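Long-range contact in putative fructosamine-3-kinase (Thermobifida fusca YX, PDB 3F7W), which is probably a kinase of the fructosamine kinase family, whose members phosphorylate sugar-modified amines, with a protein-kinase-like fold: residues Gly24-Leu36 with Val44-Phe58. Sequence-based numbering, arbitrary orientation.
With EDO (1,2-ethanediol), chain G.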
# COMPACT_ATOMS: atom_id res chain seq x y z
N GLY A 24 -9.91 16.07 -7.71
CA GLY A 24 -10.30 14.84 -8.41
C GLY A 24 -10.96 13.79 -7.52
O GLY A 24 -11.58 14.12 -6.50
N HIS A 25 -10.82 12.53 -7.92
CA HIS A 25 -11.51 11.42 -7.27
C HIS A 25 -10.66 10.16 -7.32
O HIS A 25 -9.74 10.05 -8.13
CB HIS A 25 -12.88 11.17 -7.94
CG HIS A 25 -12.79 10.60 -9.33
N SER A 26 -10.95 9.23 -6.41
CA SER A 26 -10.33 7.92 -6.43
C SER A 26 -11.38 6.93 -5.99
O SER A 26 -12.01 7.11 -4.94
CB SER A 26 -9.12 7.88 -5.51
OG SER A 26 -8.58 6.56 -5.46
N HIS A 27 -11.57 5.88 -6.78
CA HIS A 27 -12.58 4.87 -6.51
C HIS A 27 -13.90 5.58 -6.20
O HIS A 27 -14.43 6.24 -7.08
CB HIS A 27 -12.10 3.94 -5.41
CG HIS A 27 -10.86 3.19 -5.77
ND1 HIS A 27 -10.84 2.23 -6.76
CD2 HIS A 27 -9.61 3.25 -5.26
CE1 HIS A 27 -9.61 1.74 -6.85
NE2 HIS A 27 -8.85 2.34 -5.95
N ARG A 28 -14.33 5.49 -4.94
CA ARG A 28 -15.67 5.90 -4.51
C ARG A 28 -15.67 7.25 -3.74
O ARG A 28 -16.72 7.68 -3.25
CB ARG A 28 -16.29 4.83 -3.58
CG ARG A 28 -15.79 3.36 -3.75
CD ARG A 28 -16.21 2.72 -5.07
NE ARG A 28 -16.66 1.34 -4.88
CZ ARG A 28 -16.31 0.29 -5.61
NH1 ARG A 28 -15.48 0.39 -6.64
NH2 ARG A 28 -16.82 -0.91 -5.30
N TRP A 29 -14.51 7.90 -3.64
CA TRP A 29 -14.39 9.13 -2.83
C TRP A 29 -13.74 10.26 -3.61
O TRP A 29 -13.14 10.05 -4.66
CB TRP A 29 -13.64 8.85 -1.54
CG TRP A 29 -12.43 8.08 -1.73
CD1 TRP A 29 -11.16 8.56 -1.93
CD2 TRP A 29 -12.34 6.65 -1.76
NE1 TRP A 29 -10.28 7.51 -2.06
CE2 TRP A 29 -10.98 6.32 -1.99
CE3 TRP A 29 -13.27 5.62 -1.61
CZ2 TRP A 29 -10.53 4.99 -2.07
CZ3 TRP A 29 -12.83 4.29 -1.70
CH2 TRP A 29 -11.47 3.99 -1.93
N HIS A 30 -13.93 11.47 -3.10
CA HIS A 30 -13.46 12.68 -3.73
C HIS A 30 -12.24 13.23 -2.99
O HIS A 30 -12.09 13.00 -1.78
CB HIS A 30 -14.60 13.70 -3.70
CG HIS A 30 -15.83 13.22 -4.41
ND1 HIS A 30 -16.10 13.53 -5.73
CD2 HIS A 30 -16.84 12.41 -4.00
CE1 HIS A 30 -17.24 12.96 -6.09
NE2 HIS A 30 -17.70 12.26 -5.06
N LEU A 31 -11.38 13.95 -3.72
CA LEU A 31 -10.12 14.48 -3.17
C LEU A 31 -10.10 15.99 -3.17
O LEU A 31 -10.66 16.66 -4.07
CB LEU A 31 -8.94 13.95 -3.99
CG LEU A 31 -8.94 12.45 -4.28
CD1 LEU A 31 -7.69 12.04 -5.10
CD2 LEU A 31 -9.01 11.71 -2.97
N TYR A 32 -9.48 16.56 -2.14
CA TYR A 32 -9.47 18.01 -1.97
C TYR A 32 -8.15 18.47 -1.36
O TYR A 32 -7.56 17.75 -0.56
CB TYR A 32 -10.59 18.48 -1.05
CG TYR A 32 -11.96 18.05 -1.48
CD1 TYR A 32 -12.50 16.84 -1.04
CD2 TYR A 32 -12.73 18.85 -2.34
CE1 TYR A 32 -13.77 16.43 -1.47
CE2 TYR A 32 -13.99 18.45 -2.75
CZ TYR A 32 -14.50 17.23 -2.32
OH TYR A 32 -15.75 16.85 -2.74
N ARG A 33 -7.76 19.67 -1.72
CA ARG A 33 -6.79 20.47 -0.96
C ARG A 33 -7.57 21.47 -0.12
O ARG A 33 -8.33 22.29 -0.64
CB ARG A 33 -5.83 21.22 -1.88
CG ARG A 33 -4.71 21.96 -1.15
CD ARG A 33 -3.93 22.79 -2.14
NE ARG A 33 -2.74 23.44 -1.58
CZ ARG A 33 -2.75 24.53 -0.82
NH1 ARG A 33 -3.89 25.11 -0.46
NH2 ARG A 33 -1.60 25.05 -0.41
N VAL A 34 -7.41 21.38 1.20
CA VAL A 34 -8.14 22.24 2.15
C VAL A 34 -7.11 23.07 2.90
O VAL A 34 -6.16 22.52 3.48
CB VAL A 34 -8.99 21.40 3.15
CG1 VAL A 34 -9.64 22.32 4.19
CG2 VAL A 34 -10.05 20.60 2.39
N GLU A 35 -7.32 24.38 2.93
CA GLU A 35 -6.39 25.29 3.58
C GLU A 35 -7.01 25.86 4.84
O GLU A 35 -8.13 26.38 4.83
CB GLU A 35 -5.98 26.40 2.63
CG GLU A 35 -4.78 27.21 3.12
CD GLU A 35 -4.30 28.24 2.09
OE1 GLU A 35 -3.96 27.83 0.96
OE2 GLU A 35 -4.25 29.45 2.43
N LEU A 36 -6.27 25.76 5.93
CA LEU A 36 -6.71 26.29 7.22
C LEU A 36 -6.43 27.78 7.28
O LEU A 36 -5.72 28.31 6.43
CB LEU A 36 -5.96 25.59 8.36
CG LEU A 36 -6.10 24.06 8.40
CD1 LEU A 36 -5.41 23.52 9.67
CD2 LEU A 36 -7.56 23.63 8.36
N VAL A 44 -7.45 16.00 1.79
CA VAL A 44 -8.69 15.49 2.38
C VAL A 44 -9.37 14.55 1.37
O VAL A 44 -9.55 14.92 0.19
CB VAL A 44 -9.62 16.64 2.80
CG1 VAL A 44 -10.94 16.14 3.36
CG2 VAL A 44 -8.89 17.61 3.82
N LYS A 45 -9.67 13.34 1.84
CA LYS A 45 -10.53 12.39 1.12
C LYS A 45 -11.89 12.45 1.78
O LYS A 45 -12.00 12.54 3.02
CB LYS A 45 -10.04 10.96 1.21
CG LYS A 45 -8.69 10.71 0.67
CD LYS A 45 -8.26 9.28 0.89
CE LYS A 45 -6.84 9.06 0.35
NZ LYS A 45 -6.52 7.60 0.35
N ALA A 46 -12.93 12.39 0.98
CA ALA A 46 -14.29 12.47 1.52
C ALA A 46 -15.26 11.70 0.64
O ALA A 46 -15.29 11.87 -0.57
CB ALA A 46 -14.75 13.93 1.65
N LEU A 47 -16.07 10.86 1.28
CA LEU A 47 -17.22 10.29 0.64
C LEU A 47 -18.30 11.37 0.53
O LEU A 47 -18.35 12.27 1.36
CB LEU A 47 -17.76 9.15 1.48
CG LEU A 47 -16.88 7.92 1.46
CD1 LEU A 47 -17.21 7.02 2.66
CD2 LEU A 47 -17.15 7.24 0.16
N PRO A 48 -19.14 11.31 -0.50
CA PRO A 48 -20.20 12.32 -0.56
C PRO A 48 -21.13 12.19 0.65
O PRO A 48 -21.30 11.09 1.18
CB PRO A 48 -20.94 11.99 -1.86
CG PRO A 48 -20.08 11.06 -2.62
CD PRO A 48 -19.19 10.36 -1.62
N ASP A 49 -21.79 13.30 0.93
CA ASP A 49 -22.85 13.35 1.88
C ASP A 49 -23.93 12.35 1.50
O ASP A 49 -24.40 12.30 0.35
CB ASP A 49 -23.41 14.78 1.97
CG ASP A 49 -22.36 15.77 2.44
OD1 ASP A 49 -21.36 15.98 1.71
OD2 ASP A 49 -22.52 16.33 3.55
N ASP A 50 -24.27 11.54 2.49
CA ASP A 50 -25.33 10.55 2.40
C ASP A 50 -24.98 9.27 1.66
O ASP A 50 -25.74 8.31 1.73
CB ASP A 50 -26.58 11.19 1.79
CG ASP A 50 -27.16 12.28 2.67
OD1 ASP A 50 -27.35 12.02 3.89
OD2 ASP A 50 -27.43 13.39 2.15
N ALA A 51 -23.83 9.19 1.00
CA ALA A 51 -23.55 8.01 0.18
C ALA A 51 -23.25 6.81 1.08
O ALA A 51 -22.66 6.96 2.12
CB ALA A 51 -22.34 8.27 -0.69
N PRO A 52 -23.69 5.61 0.69
CA PRO A 52 -23.38 4.44 1.48
C PRO A 52 -21.94 4.14 1.23
O PRO A 52 -21.46 4.38 0.12
CB PRO A 52 -24.26 3.37 0.87
CG PRO A 52 -24.28 3.75 -0.57
CD PRO A 52 -24.45 5.26 -0.51
N ALA A 53 -21.26 3.65 2.25
CA ALA A 53 -19.82 3.47 2.20
C ALA A 53 -19.45 2.11 2.79
O ALA A 53 -20.13 1.61 3.67
CB ALA A 53 -19.18 4.54 2.97
N LEU A 54 -18.34 1.58 2.32
CA LEU A 54 -17.82 0.31 2.81
C LEU A 54 -17.47 0.36 4.27
O LEU A 54 -16.75 1.28 4.72
CB LEU A 54 -16.62 -0.14 1.95
CG LEU A 54 -16.98 -0.73 0.59
CD1 LEU A 54 -15.81 -0.64 -0.39
CD2 LEU A 54 -17.51 -2.18 0.73
N ASP A 55 -17.92 -0.64 5.02
CA ASP A 55 -17.64 -0.81 6.46
C ASP A 55 -16.15 -0.77 6.86
O ASP A 55 -15.43 -1.74 6.61
CB ASP A 55 -18.23 -2.18 6.89
CG ASP A 55 -17.89 -2.56 8.32
OD1 ASP A 55 -17.74 -1.63 9.16
OD2 ASP A 55 -17.78 -3.79 8.60
N GLY A 56 -15.68 0.30 7.54
CA GLY A 56 -14.31 0.32 8.01
C GLY A 56 -13.27 0.74 6.98
O GLY A 56 -12.07 0.62 7.21
N LEU A 57 -13.72 1.25 5.84
CA LEU A 57 -12.80 1.61 4.76
C LEU A 57 -11.83 2.74 5.18
O LEU A 57 -10.59 2.60 5.11
CB LEU A 57 -13.61 2.05 3.54
CG LEU A 57 -12.87 2.49 2.26
CD1 LEU A 57 -12.36 1.28 1.55
CD2 LEU A 57 -13.82 3.29 1.37
N PHE A 58 -12.40 3.86 5.59
CA PHE A 58 -11.56 4.99 6.01
C PHE A 58 -10.77 4.65 7.27
O PHE A 58 -9.62 5.04 7.39
CB PHE A 58 -12.39 6.26 6.18
CG PHE A 58 -12.65 6.97 4.88
CD1 PHE A 58 -13.22 6.30 3.81
CD2 PHE A 58 -12.39 8.31 4.73
CE1 PHE A 58 -13.47 6.95 2.59
CE2 PHE A 58 -12.65 8.96 3.50
CZ PHE A 58 -13.16 8.27 2.44
C1 EDO G . -10.02 5.95 0.99
O1 EDO G . -8.92 5.76 0.10
C2 EDO G . -10.02 4.83 1.97
O2 EDO G . -8.87 5.05 2.75
O HOH W 1 -7.39 7.83 -2.65
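One face of the W29 indole receives the edge of F58 in a T-shaped stack, the planes at 80°; the same face carries C1 of an ethanediol, probably from the crystallisation liquor, which also lies over F58. On the opposite face lie S26 O, over the ring centre, and H27 CB, nearer the rim. At the indole edge W29 NE1 donates to an in-plane water 3.0 Å away, which also accepts from K45 NZ. L57 CD2 comes obliquely to within 3.4 Å of W29 CZ3. With CG set between backbone N and carbonyl carbon (chi1 47°), the indole lies alongside the extended K45 chain. This is the N-lobe sheet of the kinase-like fold, where hairpin strands 29-36 and 41-46 pair antiparallel; the K45 ammonium ion pairs with E61 and D211, consistent with the kinase lysine-glutamate pair. On the K45 face, K45 CG packs 3.8 Å from L31 CD2. H30 N donates nearly straight to A46 O at 2.9 Å, A46 N returns a bond to H30 O, and Y32 and V44 exchange two more. On the face carrying H30, Y32, V44 and A46, V34 CG2 meets V44 CG2 at 3.5 Å. Were W29 replaced by an alanine, F58 and L57 would probably lose the ring they pack on, and the water its indole donor.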